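Interleukin-1beta (Gallus gallus, PDB 2WRY) probably acts as a secreted pro-inflammatory cytokine that binds the interleukin-1 receptor, this chain being the C-terminal beta-trefoil portion of the longer protein. Local coordinates at residues 129-134 / 145-150; 7-12 / 47-52; 77-82 / 90-95. All blocks are in the same frame, centred on the assembly; numbering follows the deposited sequence.

Contact 1 (129-134 / 145-150); sequences PGWFIC and ITNQPD
The carbonyl oxygen of T146 is gripped from the facing strand: F132 N donates to T146 O at 2.8 Å, and W131 CA adds a C-H contact to the same oxygen. F132 O answers by accepting from T146 N at 2.9 Å, which makes F132 and T146 the hydrogen-bonded pair of this short two-stranded antiparallel sheet of the beta-trefoil, where I133 packs on F123 and F110 of neighbouring strands. Beyond it G130 O turns to N147, taking a C-H contact from N147 CA, and a water donates to both G130 O and N147 O. The chain beside N147 is bent into an ST turn, with Q148 N bonded to T146 OG1 at 2.9 Å.

The side chain of N147 lies over one face of the W131 indole. The backbone puts N147 CB above the five-membered ring, 3.8 Å from its centroid. From there chi1 of 55° folds CG and the amide across the indole, the two planes 28° apart. N147 ND2 comes to 3.3 Å from W131 CZ2. I145 O lies at the rim of the same indole, near its plane. F132 meets P149 instead, CD2 to CG at 3.6 Å, with P149 CB off-centre over the ring in a CH-pi contact, while R122 makes a cation-pi contact with F132. C134 SG rests against T146 CG2 at 3.6 Å.

Two N-H...O bonds join the segments, accompanied by C-H...O and ring contacts. The N147 amide stacks on W131, and the water ties the chains together beyond the F132-T146 pair.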
loop_
_atom_site.group_PDB
_atom_site.type_symbol
_atom_site.label_atom_id
_atom_site.label_comp_id
_atom_site.label_asym_id
_atom_site.label_seq_id
_atom_site.Cartn_x
_atom_site.Cartn_y
_atom_site.Cartn_z
ATOM N N PRO A 129 -4.094 -5.233 12.059
ATOM C CA PRO A 129 -4.626 -6.442 11.431
ATOM C C PRO A 129 -6.131 -6.306 11.156
ATOM O O PRO A 129 -6.866 -5.699 11.969
ATOM C CB PRO A 129 -4.337 -7.558 12.459
ATOM C CG PRO A 129 -3.361 -6.995 13.426
ATOM C CD PRO A 129 -3.323 -5.517 13.289
ATOM N N GLY A 130 -6.574 -6.825 9.997
ATOM C CA GLY A 130 -7.970 -6.673 9.612
ATOM C C GLY A 130 -8.249 -5.439 8.789
ATOM O O GLY A 130 -9.353 -5.284 8.249
ATOM N N TRP A 131 -7.234 -4.572 8.654
ATOM C CA TRP A 131 -7.326 -3.369 7.817
ATOM C C TRP A 131 -6.508 -3.521 6.547
ATOM O O TRP A 131 -5.372 -4.020 6.577
ATOM C CB TRP A 131 -6.882 -2.125 8.602
ATOM C CG TRP A 131 -7.887 -1.822 9.676
ATOM C CD1 TRP A 131 -8.086 -2.512 10.855
ATOM C CD2 TRP A 131 -8.828 -0.748 9.673
ATOM N NE1 TRP A 131 -9.120 -1.935 11.570
ATOM C CE2 TRP A 131 -9.585 -0.848 10.863
ATOM C CE3 TRP A 131 -9.108 0.284 8.776
ATOM C CZ2 TRP A 131 -10.613 0.046 11.162
ATOM C CZ3 TRP A 131 -10.127 1.145 9.045
ATOM C CH2 TRP A 131 -10.867 1.041 10.257
ATOM N N PHE A 132 -7.133 -3.131 5.450
ATOM C CA PHE A 132 -6.589 -3.343 4.118
ATOM C C PHE A 132 -6.537 -2.068 3.316
ATOM O O PHE A 132 -7.419 -1.204 3.428
ATOM C CB PHE A 132 -7.464 -4.346 3.339
ATOM C CG PHE A 132 -7.497 -5.733 3.921
ATOM C CD1 PHE A 132 -6.788 -6.765 3.337
ATOM C CD2 PHE A 132 -8.282 -6.018 5.043
ATOM C CE1 PHE A 132 -6.820 -8.063 3.887
ATOM C CE2 PHE A 132 -8.329 -7.322 5.568
ATOM C CZ PHE A 132 -7.616 -8.334 4.978
ATOM N N ILE A 133 -5.499 -1.946 2.487
ATOM C CA ILE A 133 -5.385 -0.769 1.626
ATOM C C ILE A 133 -6.524 -0.774 0.608
ATOM O O ILE A 133 -6.781 -1.800 -0.053
ATOM C CB ILE A 133 -4.032 -0.708 0.876
ATOM C CG1 ILE A 133 -2.859 -0.683 1.871
ATOM C CG2 ILE A 133 -4.038 0.507 -0.082
ATOM C CD1 ILE A 133 -1.510 -0.642 1.202
ATOM N N CYS A 134 -7.229 0.338 0.504
ATOM C CA CYS A 134 -8.389 0.380 -0.388
ATOM C C CYS A 134 -8.517 1.663 -1.182
ATOM O O CYS A 134 -7.988 2.711 -0.820
ATOM C CB CYS A 134 -9.696 0.140 0.387
ATOM S SG CYS A 134 -10.050 1.458 1.572
ATOM N N ILE A 145 -7.387 2.999 4.184
ATOM C CA ILE A 145 -7.510 1.642 4.719
ATOM C C ILE A 145 -8.929 1.406 5.227
ATOM O O ILE A 145 -9.676 2.350 5.589
ATOM C CB ILE A 145 -6.470 1.269 5.833
ATOM C CG1 ILE A 145 -6.419 2.337 6.924
ATOM C CG2 ILE A 145 -5.085 1.034 5.188
ATOM C CD1 ILE A 145 -5.581 1.935 8.115
ATOM N N THR A 146 -9.305 0.142 5.206
ATOM C CA THR A 146 -10.660 -0.260 5.590
ATOM C C THR A 146 -10.644 -1.609 6.300
ATOM O O THR A 146 -9.845 -2.485 5.960
ATOM C CB THR A 146 -11.595 -0.418 4.339
ATOM O OG1 THR A 146 -12.920 -0.768 4.766
ATOM C CG2 THR A 146 -11.082 -1.491 3.371
ATOM N N ASN A 147 -11.557 -1.772 7.271
ATOM C CA ASN A 147 -11.794 -3.102 7.917
ATOM C C ASN A 147 -12.973 -3.855 7.187
ATOM O O ASN A 147 -13.467 -4.889 7.669
ATOM C CB ASN A 147 -11.949 -3.097 9.412
ATOM C CG ASN A 147 -13.052 -2.154 9.911
ATOM O OD1 ASN A 147 -13.760 -1.518 9.033
ATOM N ND2 ASN A 147 -13.221 -2.033 11.279
ATOM N N GLN A 148 -13.432 -3.289 6.079
ATOM C CA GLN A 148 -14.445 -3.953 5.247
ATOM C C GLN A 148 -13.911 -4.068 3.779
ATOM O O GLN A 148 -14.470 -3.441 2.886
ATOM C CB GLN A 148 -15.755 -3.165 5.263
ATOM C CG GLN A 148 -16.409 -3.030 6.663
ATOM C CD GLN A 148 -17.746 -2.341 6.551
ATOM O OE1 GLN A 148 -17.828 -1.186 6.170
ATOM N NE2 GLN A 148 -18.798 -3.067 6.838
ATOM N N PRO A 149 -12.826 -4.828 3.579
ATOM C CA PRO A 149 -12.164 -4.857 2.237
ATOM C C PRO A 149 -13.135 -5.299 1.140
ATOM O O PRO A 149 -13.801 -6.308 1.277
ATOM C CB PRO A 149 -11.044 -5.890 2.429
ATOM C CG PRO A 149 -11.493 -6.747 3.647
ATOM C CD PRO A 149 -12.136 -5.710 4.540
ATOM N N ASP A 150 -13.202 -4.499 0.085
ATOM C CA ASP A 150 -13.986 -4.837 -1.130
ATOM C C ASP A 150 -15.490 -4.658 -0.934
ATOM O O ASP A 150 -16.279 -5.117 -1.785
ATOM C CB ASP A 150 -13.652 -6.259 -1.624
ATOM C CG ASP A 150 -12.234 -6.358 -2.199
ATOM O OD1 ASP A 150 -11.945 -5.521 -3.056
ATOM O OD2 ASP A 150 -11.462 -7.244 -1.764
HETATM O O HOH W 1 -11.585 -6.874 8.533
#

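Contact 2 (7-12 / 47-52); sequences TRSQSF and NIALYR
T7 grips the carbonyl of L50 with both side chain and backbone. From CB, which lies 3.6 Å from L50 O, the hydroxyl turns in between the backbone N and carbonyl carbon of T7 (chi1 69°), and OG1 donates to L50 O at 2.9 Å from above the carbonyl plane. T7 N reaches that oxygen at 2.8 Å, nearly along its C=O axis, and R8 N adds a weak third bond. T7 and R8 both facing L50 make a classic beta bulge. The other branch, CG2, heads toward R52, but its modelled approach there is doubtful.

From the bulge on, Q10 with I48 is the next hydrogen-bonded pair; S9-A49 and S11-N47 are non-hydrogen-bonded. The guanidinium of R8 carries L50 CD2 over one face, NH2 to CD2 3.6 Å. On the face of S9 and S11, S11 OG gives a weak bond to N47 OD1, and a water bridges N47 O and S9 OG, the latter also bonded to Y6 OH.

F12 CD2 meets I48 CD1 at 3.4 Å, and both side chains touch L159 of strand 157-160. In the antiparallel sheet of the beta-trefoil, strand 45-53 pairs with the N-terminal strand 4-16 and with strand 66-71, whose V67 touches I48 and L50.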
loop_
_atom_site.group_PDB
_atom_site.type_symbol
_atom_site.label_atom_id
_atom_site.label_comp_id
_atom_site.label_asym_id
_atom_site.label_seq_id
_atom_site.Cartn_x
_atom_site.Cartn_y
_atom_site.Cartn_z
ATOM N N THR A 7 14.972 -7.880 2.856
ATOM C CA THR A 7 15.685 -8.772 1.938
ATOM C C THR A 7 16.001 -8.117 0.583
ATOM O O THR A 7 17.154 -8.147 0.123
ATOM C CB THR A 7 14.960 -10.150 1.772
ATOM O OG1 THR A 7 13.736 -9.980 1.079
ATOM C CG2 THR A 7 14.630 -10.703 3.090
ATOM N N ARG A 8 15.003 -7.525 -0.059
ATOM C CA ARG A 8 15.221 -6.911 -1.366
ATOM C C ARG A 8 14.020 -6.097 -1.738
ATOM O O ARG A 8 12.956 -6.289 -1.144
ATOM C CB ARG A 8 15.451 -7.974 -2.440
ATOM C CG ARG A 8 14.296 -8.922 -2.613
ATOM C CD ARG A 8 14.612 -9.901 -3.739
ATOM N NE ARG A 8 13.583 -10.933 -3.840
ATOM C CZ ARG A 8 13.578 -12.061 -3.131
ATOM N NH1 ARG A 8 14.561 -12.311 -2.262
ATOM N NH2 ARG A 8 12.590 -12.937 -3.296
ATOM N N SER A 9 14.190 -5.199 -2.703
ATOM C CA SER A 9 13.062 -4.469 -3.276
ATOM C C SER A 9 12.867 -4.791 -4.730
ATOM O O SER A 9 13.831 -5.115 -5.456
ATOM C CB SER A 9 13.234 -2.958 -3.168
ATOM O OG SER A 9 13.172 -2.580 -1.827
ATOM N N GLN A 10 11.610 -4.679 -5.147
ATOM C CA GLN A 10 11.225 -4.820 -6.538
ATOM C C GLN A 10 10.174 -3.797 -6.899
ATOM O O GLN A 10 9.248 -3.543 -6.113
ATOM C CB GLN A 10 10.717 -6.240 -6.820
ATOM C CG GLN A 10 10.496 -6.523 -8.303
ATOM C CD GLN A 10 10.140 -7.971 -8.557
ATOM O OE1 GLN A 10 10.308 -8.830 -7.675
ATOM N NE2 GLN A 10 9.660 -8.265 -9.776
ATOM N N SER A 11 10.312 -3.200 -8.075
ATOM C CA SER A 11 9.398 -2.162 -8.499
ATOM C C SER A 11 8.242 -2.806 -9.238
ATOM O O SER A 11 8.450 -3.696 -10.091
ATOM C CB SER A 11 10.123 -1.159 -9.401
ATOM O OG SER A 11 11.230 -0.585 -8.715
ATOM N N PHE A 12 7.028 -2.352 -8.937
ATOM C CA PHE A 12 5.813 -2.864 -9.594
ATOM C C PHE A 12 4.937 -1.726 -10.096
ATOM O O PHE A 12 4.820 -0.684 -9.430
ATOM C CB PHE A 12 4.964 -3.692 -8.602
ATOM C CG PHE A 12 5.577 -4.998 -8.223
ATOM C CD1 PHE A 12 5.327 -6.139 -8.986
ATOM C CD2 PHE A 12 6.387 -5.106 -7.092
ATOM C CE1 PHE A 12 5.892 -7.361 -8.640
ATOM C CE2 PHE A 12 6.957 -6.319 -6.738
ATOM C CZ PHE A 12 6.716 -7.459 -7.526
ATOM N N ASN A 47 7.827 0.626 -4.952
ATOM C CA ASN A 47 9.050 -0.121 -4.737
ATOM C C ASN A 47 8.722 -0.970 -3.522
ATOM O O ASN A 47 8.687 -0.462 -2.388
ATOM C CB ASN A 47 10.233 0.814 -4.451
ATOM C CG ASN A 47 11.517 0.362 -5.164
ATOM O OD1 ASN A 47 11.695 -0.820 -5.517
ATOM N ND2 ASN A 47 12.450 1.294 -5.311
ATOM N N ILE A 48 8.406 -2.233 -3.769
ATOM C CA ILE A 48 7.955 -3.143 -2.716
ATOM C C ILE A 48 9.138 -3.815 -2.047
ATOM O O ILE A 48 9.847 -4.623 -2.665
ATOM C CB ILE A 48 6.947 -4.187 -3.239
ATOM C CG1 ILE A 48 5.755 -3.448 -3.877
ATOM C CG2 ILE A 48 6.512 -5.112 -2.076
ATOM C CD1 ILE A 48 4.588 -4.345 -4.287
ATOM N N ALA A 49 9.391 -3.431 -0.797
ATOM C CA ALA A 49 10.508 -4.019 -0.046
ATOM C C ALA A 49 10.018 -5.283 0.625
ATOM O O ALA A 49 9.099 -5.240 1.461
ATOM C CB ALA A 49 10.996 -3.062 1.020
ATOM N N LEU A 50 10.616 -6.405 0.263
ATOM C CA LEU A 50 10.277 -7.663 0.900
ATOM C C LEU A 50 11.100 -7.897 2.154
ATOM O O LEU A 50 12.322 -7.712 2.140
ATOM C CB LEU A 50 10.453 -8.812 -0.111
ATOM C CG LEU A 50 10.182 -10.249 0.307
ATOM C CD1 LEU A 50 8.724 -10.411 0.709
ATOM C CD2 LEU A 50 10.601 -11.211 -0.837
ATOM N N TYR A 51 10.428 -8.313 3.228
ATOM C CA TYR A 51 11.070 -8.615 4.509
ATOM C C TYR A 51 10.987 -10.104 4.821
ATOM O O TYR A 51 10.083 -10.796 4.332
ATOM C CB TYR A 51 10.401 -7.786 5.632
ATOM C CG TYR A 51 10.802 -6.326 5.559
ATOM C CD1 TYR A 51 11.819 -5.814 6.393
ATOM C CD2 TYR A 51 10.202 -5.460 4.639
ATOM C CE1 TYR A 51 12.224 -4.468 6.285
ATOM C CE2 TYR A 51 10.588 -4.131 4.537
ATOM C CZ TYR A 51 11.598 -3.644 5.363
ATOM O OH TYR A 51 11.961 -2.325 5.221
ATOM N N ARG A 52 11.939 -10.582 5.611
ATOM C CA ARG A 52 11.876 -11.899 6.247
ATOM C C ARG A 52 11.615 -11.735 7.750
ATOM O O ARG A 52 12.283 -10.933 8.400
ATOM C CB ARG A 52 13.191 -12.649 6.042
ATOM C CG ARG A 52 13.437 -13.136 4.612
ATOM C CD ARG A 52 14.778 -13.895 4.499
ATOM N NE ARG A 52 15.147 -14.153 3.106
ATOM C CZ ARG A 52 16.323 -13.873 2.544
ATOM N NH1 ARG A 52 17.319 -13.318 3.235
ATOM N NH2 ARG A 52 16.517 -14.175 1.275
HETATM O O HOH W 2 11.388 -0.431 -1.214
#

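Contact 3 (77-82 / 90-95); sequences YMSCVM and QLEEAD
S79 and Q90 pack closely. S79 OG, set between its backbone N and carbonyl carbon (chi1 67°), lies 3.0 Å from Q90 CG and donates to E92 OE1 at 2.7 Å, on the anti side of the carboxylate. Q90 NE2 reaches the same oxygen at 2.7 Å from the opposite face of the carboxylate plane, while R107 NE adds a salt bridge; three donors therefore converge on E92 OE1 and would probably favour the charged form. V81 CG2 lies against Q90 CD at 3.5 Å, the two side chains crossing at about a right angle.

Backbone bonds hold the centre: Y77 pairs with E92 and S79 with Q90, the N-H...O angle from Q90 N to S79 O being almost straight at 178°. M78 and L91 run side by side on the other face, CG to CD2 3.9 Å. Toward the exposed D95 the contact loosens. Past the strand end at E93, A94 O merely lies near the edge of the Y77 ring, 3.6 Å from CD2.

The two strands form a beta hairpin. Strand 66-71 flanks strand 76-83, with I71 touching M78 and L91, and L30 of strand 29-33 packs on that same pair.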
loop_
_atom_site.group_PDB
_atom_site.type_symbol
_atom_site.label_atom_id
_atom_site.label_comp_id
_atom_site.label_asym_id
_atom_site.label_seq_id
_atom_site.Cartn_x
_atom_site.Cartn_y
_atom_site.Cartn_z
ATOM N N TYR A 77 7.369 6.185 2.160
ATOM C CA TYR A 77 6.775 4.860 2.402
ATOM C C TYR A 77 5.369 4.993 2.982
ATOM O O TYR A 77 5.095 5.948 3.718
ATOM C CB TYR A 77 7.648 4.008 3.330
ATOM C CG TYR A 77 8.803 3.359 2.600
ATOM C CD1 TYR A 77 8.694 2.051 2.112
ATOM C CD2 TYR A 77 9.992 4.051 2.356
ATOM C CE1 TYR A 77 9.730 1.444 1.440
ATOM C CE2 TYR A 77 11.047 3.441 1.686
ATOM C CZ TYR A 77 10.897 2.134 1.216
ATOM O OH TYR A 77 11.889 1.510 0.510
ATOM N N MET A 78 4.475 4.054 2.620
ATOM C CA MET A 78 3.123 4.021 3.207
ATOM C C MET A 78 3.209 3.555 4.646
ATOM O O MET A 78 4.023 2.691 4.978
ATOM C CB MET A 78 2.229 3.036 2.447
ATOM C CG MET A 78 2.121 3.370 0.990
ATOM S SD MET A 78 0.718 2.442 0.320
ATOM C CE MET A 78 -0.543 3.664 0.383
ATOM N N SER A 79 2.332 4.073 5.489
ATOM C CA SER A 79 2.246 3.555 6.875
ATOM C C SER A 79 0.811 3.627 7.369
ATOM O O SER A 79 0.028 4.412 6.865
ATOM C CB SER A 79 3.166 4.353 7.815
ATOM O OG SER A 79 2.683 5.670 7.936
ATOM N N CYS A 80 0.470 2.808 8.365
ATOM C CA CYS A 80 -0.843 2.908 9.002
ATOM C C CYS A 80 -0.661 3.390 10.413
ATOM O O CYS A 80 0.128 2.823 11.174
ATOM C CB CYS A 80 -1.490 1.536 9.028
ATOM S SG CYS A 80 -1.802 0.970 7.394
ATOM N N VAL A 81 -1.413 4.422 10.769
ATOM C CA VAL A 81 -1.284 5.017 12.101
ATOM C C VAL A 81 -2.639 5.462 12.593
ATOM O O VAL A 81 -3.567 5.669 11.790
ATOM C CB VAL A 81 -0.322 6.234 12.107
ATOM C CG1 VAL A 81 1.100 5.839 11.678
ATOM C CG2 VAL A 81 -0.858 7.387 11.274
ATOM N N MET A 82 -2.755 5.630 13.920
ATOM C CA MET A 82 -3.975 6.200 14.465
ATOM C C MET A 82 -3.952 7.712 14.266
ATOM O O MET A 82 -2.944 8.384 14.575
ATOM C CB MET A 82 -4.068 5.925 15.965
ATOM C CG MET A 82 -5.439 6.217 16.499
ATOM S SD MET A 82 -6.609 4.965 16.000
ATOM C CE MET A 82 -6.248 3.600 17.116
ATOM N N GLN A 90 -1.177 6.739 5.886
ATOM C CA GLN A 90 -0.401 7.948 5.598
ATOM C C GLN A 90 0.836 7.641 4.793
ATOM O O GLN A 90 1.211 6.487 4.596
ATOM C CB GLN A 90 -0.077 8.716 6.868
ATOM C CG GLN A 90 0.800 8.051 7.836
ATOM C CD GLN A 90 1.219 9.004 8.966
ATOM O OE1 GLN A 90 0.494 9.957 9.313
ATOM N NE2 GLN A 90 2.379 8.746 9.541
ATOM N N LEU A 91 1.430 8.700 4.265
ATOM C CA LEU A 91 2.675 8.575 3.542
ATOM C C LEU A 91 3.696 9.347 4.354
ATOM O O LEU A 91 3.454 10.495 4.755
ATOM C CB LEU A 91 2.563 9.211 2.166
ATOM C CG LEU A 91 1.434 8.715 1.265
ATOM C CD1 LEU A 91 1.391 9.540 -0.022
ATOM C CD2 LEU A 91 1.618 7.223 0.944
ATOM N N GLU A 92 4.823 8.710 4.601
ATOM C CA GLU A 92 5.871 9.309 5.418
ATOM C C GLU A 92 7.173 9.361 4.663
ATOM O O GLU A 92 7.513 8.426 3.945
ATOM C CB GLU A 92 6.103 8.467 6.693
ATOM C CG GLU A 92 4.926 8.365 7.624
ATOM C CD GLU A 92 5.293 7.728 8.955
ATOM O OE1 GLU A 92 4.429 7.038 9.541
ATOM O OE2 GLU A 92 6.429 7.953 9.446
ATOM N N GLU A 93 7.901 10.475 4.825
ATOM C CA GLU A 93 9.270 10.527 4.373
ATOM C C GLU A 93 10.025 9.557 5.254
ATOM O O GLU A 93 10.092 9.723 6.489
ATOM C CB GLU A 93 9.844 11.944 4.529
ATOM C CG GLU A 93 9.229 12.960 3.598
ATOM C CD GLU A 93 9.701 14.368 3.909
ATOM O OE1 GLU A 93 10.917 14.607 3.819
ATOM O OE2 GLU A 93 8.851 15.226 4.247
ATOM N N ALA A 94 10.563 8.515 4.650
ATOM C CA ALA A 94 11.319 7.533 5.411
ATOM C C ALA A 94 12.337 6.963 4.472
ATOM O O ALA A 94 12.064 6.794 3.277
ATOM C CB ALA A 94 10.410 6.418 5.977
ATOM N N ASP A 95 13.517 6.706 5.011
ATOM C CA ASP A 95 14.551 5.975 4.270
ATOM C C ASP A 95 14.286 4.472 4.324
ATOM O O ASP A 95 13.351 4.013 5.004
ATOM C CB ASP A 95 15.922 6.363 4.808
ATOM C CG ASP A 95 16.197 7.859 4.634
ATOM O OD1 ASP A 95 16.118 8.337 3.480
ATOM O OD2 ASP A 95 16.447 8.561 5.636
#

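In the fold
Along the chain the three contacts come in series: contact 2 closes first, then the hairpin of contact 3, then contact 1. Contacts 2 and 3 reach the same curled antiparallel sheet, linked through strand 66-71, which pairs with both 45-53 and 76-83; their centres are 16 Å apart. Contact 1 forms a separate two-stranded sheet, on the opposite side of the chain's centre from contact 2 and 21 Å from it between centres. It meets contact 3 where I133 CD1 packs on M78 SD at 3.9 Å and I145 CG2 lies near C80 SG. The protein belongs to the interleukin-1 family of beta-trefoils, and the antiparallel pairing in all three contacts is consistent with that fold.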